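Local coordinates for secreted protein (PDB 5LXZ) that is a secreted copper metalloradical enzyme of the galactose oxidase family (AA5), which probably oxidises alcohol groups to aldehydes, its natural substrate being less certain, at residues A[407-416]-A[549-557]. The protein carries 1 engineered substitution. Residues are numbered along the deposited sequence; the frame is centred on the assembly and turned at random.
Sequences YPQASILPDD and VTDVDQRSI
The side-chain amide of Q554 reaches across to the inner edge of strand 409-412 and bonds the backbone on both sides of S411. Its NE2 gives a hydrogen to A410 O (3.0 Å), which lies almost in the amide plane, while OE1 takes the N-H of I412 in a nearly straight bond (2.9 Å, 170°). The two bonds fix the rotation of the amide and meet the needs of a donor and an acceptor on the edge strand of the blade. With CG between its own N and carbonyl carbon (chi1 71°), the extended chain carries the amide to the strand edge, where I412 N meets OE1 at a tilt from its carbonyl plane. Q554 N bonds D551 OD1 from above the carboxylate plane, closing an Asx motif that shapes the 551-554 turn.

Waters extend the polar seam. One donates to both Q554 OE1 and I412 O; another accepts from S556 OG and donates to L413 O and to D416 OD1, which is also salt-bridged to R539, while OD2 of the same carboxylate pairs with K537.

Apolar packing lies at either end of the amide bridge. I412 lays CD1 against R555 CA (3.8 Å) and CG2 against S556 CB (3.7 Å). V549 CG2 meets the Y407 ring at its edge, in plane, 4.0 Å from CD1, and V549 CG1 lies 4.3 Å from P408 CD. A leucine in place of Q554 would probably leave A410 O and I412 N without their mates and the water at I412 O without one of its two acceptors.

Strand 409-412 opens a four-stranded Kelch blade, and V549 directly follows the copper ligand H548. The contact thus joins the beta-propeller to the C-terminal E-set domain, whose loop delivers a histidine to the copper site, as in galactose oxidase.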
ATOM      1  N   TYR A 407     -10.198  -3.267  -1.159  1.00  5.83           N
ATOM      2  CA  TYR A 407      -9.061  -3.661  -1.983  1.00  5.63           C
ATOM      3  C   TYR A 407      -9.142  -3.317  -3.481  1.00  5.52           C
ATOM      4  O   TYR A 407      -8.520  -4.007  -4.268  1.00  5.74           O
ATOM      5  CB  TYR A 407      -8.701  -5.156  -1.872  1.00  5.68           C
ATOM      6  CG  TYR A 407      -8.902  -5.784  -0.533  1.00  5.70           C
ATOM      7  CD1 TYR A 407      -8.004  -5.588   0.523  1.00  6.03           C
ATOM      8  CD2 TYR A 407      -9.949  -6.650  -0.336  1.00  5.97           C
ATOM      9  CE1 TYR A 407      -8.196  -6.198   1.754  1.00  6.12           C
ATOM     10  CE2 TYR A 407     -10.126  -7.240   0.904  1.00  5.84           C
ATOM     11  CZ  TYR A 407      -9.221  -7.049   1.922  1.00  5.96           C
ATOM     12  OH  TYR A 407      -9.430  -7.688   3.152  1.00  6.71           O
ATOM     13  N   PRO A 408      -9.900  -2.300  -3.907  1.00  5.70           N
ATOM     14  CA  PRO A 408      -9.918  -2.074  -5.361  1.00  6.13           C
ATOM     15  C   PRO A 408      -8.540  -1.727  -5.860  1.00  6.23           C
ATOM     16  O   PRO A 408      -7.780  -0.970  -5.192  1.00  6.06           O
ATOM     17  CB  PRO A 408     -10.844  -0.859  -5.527  1.00  6.11           C
ATOM     18  CG  PRO A 408     -10.686  -0.137  -4.222  1.00  5.99           C
ATOM     19  CD  PRO A 408     -10.530  -1.206  -3.166  1.00  5.87           C
ATOM     20  N   GLN A 409      -8.182  -2.312  -7.007  1.00  6.41           N
ATOM     21  CA  GLN A 409      -6.967  -1.892  -7.728  1.00  6.84           C
ATOM     22  C   GLN A 409      -7.266  -0.602  -8.466  1.00  7.07           C
ATOM     23  O   GLN A 409      -8.392  -0.389  -8.926  1.00  6.71           O
ATOM     24  CB  GLN A 409      -6.526  -2.971  -8.696  1.00  7.27           C
ATOM     25  CG  GLN A 409      -6.050  -4.265  -8.048  1.00  7.67           C
ATOM     26  CD  GLN A 409      -7.134  -5.330  -7.891  1.00  8.35           C
ATOM     27  OE1 GLN A 409      -7.605  -5.888  -8.888  1.00  9.89           O
ATOM     28  NE2 GLN A 409      -7.536  -5.623  -6.669  1.00  8.20           N
ATOM     29  N   ALA A 410      -6.286   0.301  -8.589  1.00  6.70           N
ATOM     30  CA  ALA A 410      -6.469   1.573  -9.227  1.00  7.10           C
ATOM     31  C   ALA A 410      -5.198   2.052  -9.857  1.00  7.22           C
ATOM     32  O   ALA A 410      -4.203   2.252  -9.146  1.00  7.89           O
ATOM     33  CB  ALA A 410      -7.057   2.600  -8.295  1.00  7.19           C
ATOM     34  N   SER A 411      -5.183   2.157 -11.181  1.00  6.95           N
ATOM     35  CA  SER A 411      -3.983   2.516 -11.929  1.00  7.17           C
ATOM     36  C   SER A 411      -4.297   3.650 -12.885  1.00  6.72           C
ATOM     37  O   SER A 411      -5.277   3.578 -13.628  1.00  6.57           O
ATOM     38  CB  SER A 411      -3.481   1.313 -12.734  1.00  8.15           C
ATOM     39  OG  SER A 411      -2.675   0.428 -11.926  1.00  9.08           O
ATOM     40  N   ILE A 412      -3.476   4.687 -12.882  1.00  6.61           N
ATOM     41  CA  ILE A 412      -3.579   5.789 -13.833  1.00  7.26           C
ATOM     42  C   ILE A 412      -3.156   5.313 -15.219  1.00  7.53           C
ATOM     43  O   ILE A 412      -2.159   4.596 -15.364  1.00  7.36           O
ATOM     44  CB  ILE A 412      -2.662   6.933 -13.418  1.00  7.18           C
ATOM     45  CG1 ILE A 412      -3.069   7.485 -12.036  1.00  7.34           C
ATOM     46  CG2 ILE A 412      -2.665   8.031 -14.456  1.00  7.84           C
ATOM     47  CD1 ILE A 412      -2.007   8.413 -11.482  1.00  7.48           C
ATOM     48  N   LEU A 413      -3.939   5.653 -16.245  1.00  7.79           N
ATOM     49  CA  LEU A 413      -3.597   5.350 -17.632  1.00  8.58           C
ATOM     50  C   LEU A 413      -3.145   6.609 -18.367  1.00  8.25           C
ATOM     51  O   LEU A 413      -3.477   7.723 -17.955  1.00  8.41           O
ATOM     52  CB  LEU A 413      -4.831   4.785 -18.366  1.00  9.37           C
ATOM     53  CG  LEU A 413      -5.052   3.267 -18.227  1.00 11.43           C
ATOM     54  CD1 LEU A 413      -4.952   2.701 -16.858  1.00 12.29           C
ATOM     55  CD2 LEU A 413      -6.374   2.867 -18.895  1.00 11.59           C
ATOM     56  N   PRO A 414      -2.443   6.428 -19.493  1.00  9.13           N
ATOM     57  CA  PRO A 414      -1.873   7.578 -20.205  1.00  9.84           C
ATOM     58  C   PRO A 414      -2.822   8.522 -20.920  1.00 11.27           C
ATOM     59  O   PRO A 414      -2.387   9.603 -21.351  1.00 13.39           O
ATOM     60  CB  PRO A 414      -0.874   6.944 -21.167  1.00  9.74           C
ATOM     61  CG  PRO A 414      -1.326   5.579 -21.330  1.00  9.74           C
ATOM     62  CD  PRO A 414      -1.948   5.158 -20.034  1.00  9.19           C
ATOM     63  N   ASP A 415      -4.090   8.155 -21.012  1.00 10.99           N
ATOM     64  CA  ASP A 415      -5.104   9.033 -21.564  1.00 12.06           C
ATOM     65  C   ASP A 415      -5.840   9.855 -20.497  1.00 12.18           C
ATOM     66  O   ASP A 415      -6.841  10.496 -20.797  1.00 13.33           O
ATOM     67  CB  ASP A 415      -6.095   8.242 -22.413  1.00 12.05           C
ATOM     68  CG  ASP A 415      -6.895   7.251 -21.615  1.00 13.42           C
ATOM     69  OD1 ASP A 415      -6.581   7.001 -20.428  1.00 12.23           O
ATOM     70  OD2 ASP A 415      -7.869   6.705 -22.159  1.00 14.58           O
ATOM     71  N   ASP A 416      -5.362   9.795 -19.244  1.00 11.66           N
ATOM     72  CA  ASP A 416      -5.959  10.474 -18.077  1.00 11.70           C
ATOM     73  C   ASP A 416      -7.129   9.734 -17.461  1.00 11.25           C
ATOM     74  O   ASP A 416      -7.695  10.208 -16.447  1.00 13.65           O
ATOM     75  CB  ASP A 416      -6.320  11.929 -18.298  1.00 12.46           C
ATOM     76  CG  ASP A 416      -5.158  12.772 -18.695  1.00 14.15           C
ATOM     77  OD1 ASP A 416      -4.011  12.478 -18.316  1.00 12.67           O
ATOM     78  OD2 ASP A 416      -5.376  13.815 -19.371  1.00 16.88           O
ATOM     79  N   VAL A 549      -3.049  -2.216  -1.557  1.00  6.03           N
ATOM     80  CA  VAL A 549      -3.974  -1.185  -1.946  1.00  6.33           C
ATOM     81  C   VAL A 549      -3.362   0.219  -1.876  1.00  6.81           C
ATOM     82  O   VAL A 549      -4.087   1.211  -1.748  1.00  7.50           O
ATOM     83  CB  VAL A 549      -5.320  -1.222  -1.150  1.00  6.09           C
ATOM     84  CG1 VAL A 549      -6.447  -0.730  -2.039  1.00  6.22           C
ATOM     85  CG2 VAL A 549      -5.667  -2.616  -0.646  1.00  6.10           C
ATOM     86  N   THR A 550      -2.032   0.282  -1.973  1.00  7.55           N
ATOM     87  CA  THR A 550      -1.279   1.495  -1.694  1.00  8.31           C
ATOM     88  C   THR A 550      -0.236   1.666  -2.789  1.00  9.15           C
ATOM     89  O   THR A 550       0.567   0.755  -3.014  1.00 10.25           O
ATOM     90  CB  THR A 550      -0.588   1.385  -0.314  1.00  8.46           C
ATOM     91  OG1 THR A 550      -1.576   1.049   0.665  1.00  8.38           O
ATOM     92  CG2 THR A 550       0.072   2.716   0.119  1.00  9.21           C
ATOM     93  N   ASP A 551      -0.187   2.843  -3.381  1.00  8.67           N
ATOM     94  CA  ASP A 551       0.815   3.179  -4.387  1.00  8.88           C
ATOM     95  C   ASP A 551       1.055   4.663  -4.325  1.00  8.61           C
ATOM     96  O   ASP A 551       0.309   5.449  -4.865  1.00  8.56           O
ATOM     97  CB  ASP A 551       0.288   2.737  -5.740  1.00  9.62           C
ATOM     98  CG  ASP A 551       1.219   2.985  -6.880  1.00 11.92           C
ATOM     99  OD1 ASP A 551       2.288   3.624  -6.740  1.00 12.18           O
ATOM    100  OD2 ASP A 551       0.820   2.476  -7.976  1.00 12.97           O
ATOM    101  N   VAL A 552       2.110   5.058  -3.627  1.00  8.71           N
ATOM    102  CA  VAL A 552       2.397   6.473  -3.508  1.00  9.19           C
ATOM    103  C   VAL A 552       3.295   6.942  -4.609  1.00  9.46           C
ATOM    104  O   VAL A 552       3.623   8.125  -4.651  1.00 10.65           O
ATOM    105  CB  VAL A 552       2.955   6.825  -2.105  1.00 10.01           C
ATOM    106  CG1 VAL A 552       1.937   6.424  -1.038  1.00 10.14           C
ATOM    107  CG2 VAL A 552       4.319   6.237  -1.869  1.00 10.89           C
ATOM    108  N   ASP A 553       3.718   6.035  -5.476  1.00  9.26           N
ATOM    109  CA  ASP A 553       4.633   6.373  -6.569  1.00  9.93           C
ATOM    110  C   ASP A 553       3.888   6.890  -7.777  1.00  8.85           C
ATOM    111  O   ASP A 553       4.307   7.881  -8.386  1.00  8.51           O
ATOM    112  CB  ASP A 553       5.460   5.151  -6.985  1.00 11.38           C
ATOM    113  CG  ASP A 553       6.621   4.880  -6.043  1.00 14.88           C
ATOM    114  OD1 ASP A 553       6.396   4.655  -4.830  1.00 16.83           O
ATOM    115  OD2 ASP A 553       7.777   4.865  -6.528  1.00 14.15           O
ATOM    116  N   GLN A 554       2.799   6.242  -8.196  1.00  8.49           N
ATOM    117  CA  GLN A 554       2.233   6.616  -9.473  1.00  7.93           C
ATOM    118  C   GLN A 554       1.663   8.047  -9.432  1.00  7.36           C
ATOM    119  O   GLN A 554       1.060   8.456  -8.477  1.00  7.19           O
ATOM    120  CB  GLN A 554       1.216   5.607 -10.054  1.00  8.14           C
ATOM    121  CG  GLN A 554      -0.057   5.622  -9.280  1.00  8.35           C
ATOM    122  CD  GLN A 554      -1.151   4.731  -9.841  1.00  7.58           C
ATOM    123  OE1 GLN A 554      -1.285   4.506 -11.031  1.00  7.12           O
ATOM    124  NE2 GLN A 554      -1.979   4.260  -8.953  1.00  7.18           N
ATOM    125  N   ARG A 555       1.907   8.769 -10.526  1.00  7.12           N
ATOM    126  CA  ARG A 555       1.354  10.103 -10.748  1.00  7.32           C
ATOM    127  C   ARG A 555       1.601  10.369 -12.212  1.00  7.11           C
ATOM    128  O   ARG A 555       2.593   9.853 -12.776  1.00  7.96           O
ATOM    129  CB  ARG A 555       2.024  11.184  -9.875  1.00  7.84           C
ATOM    130  CG  ARG A 555       3.553  11.178  -9.877  1.00  8.49           C
ATOM    131  CD  ARG A 555       4.143  12.327  -9.086  1.00  8.89           C
ATOM    132  NE  ARG A 555       3.694  12.294  -7.676  1.00  9.07           N
ATOM    133  CZ  ARG A 555       3.647  13.345  -6.871  1.00 10.66           C
ATOM    134  NH1 ARG A 555       4.018  14.533  -7.304  1.00 11.64           N
ATOM    135  NH2 ARG A 555       3.220  13.213  -5.613  1.00 10.92           N
ATOM    136  N   SER A 556       0.720  11.135 -12.817  1.00  6.93           N
ATOM    137  CA  SER A 556       0.854  11.458 -14.234  1.00  7.42           C
ATOM    138  C   SER A 556       0.881  12.958 -14.391  1.00  7.62           C
ATOM    139  O   SER A 556      -0.046  13.645 -13.993  1.00  8.68           O
ATOM    140  CB  SER A 556      -0.335  10.897 -14.957  1.00  7.70           C
ATOM    141  OG  SER A 556      -0.266  11.288 -16.334  1.00  8.63           O
ATOM    142  N   ILE A 557       1.952  13.468 -14.957  1.00  7.09           N
ATOM    143  CA  ILE A 557       2.239  14.895 -15.034  1.00  7.65           C
ATOM    144  C   ILE A 557       2.059  15.341 -16.472  1.00  7.34           C
ATOM    145  O   ILE A 557       2.625  14.759 -17.385  1.00  7.66           O
ATOM    146  CB  ILE A 557       3.669  15.149 -14.569  1.00  8.39           C
ATOM    147  CG1 ILE A 557       3.801  14.695 -13.098  1.00  9.23           C
ATOM    148  CG2 ILE A 557       4.049  16.619 -14.743  1.00  8.73           C
ATOM    149  CD1 ILE A 557       5.193  14.278 -12.747  1.00 10.40           C
TER
HETATM  150  O   HOH W   1      -0.140   1.488 -12.297  1.00  9.58           O
HETATM  151  O   HOH W   2      -0.154   4.083 -13.445  1.00  8.20           O
HETATM  152  O   HOH W   3      -2.399  10.341 -17.626  1.00  8.25           O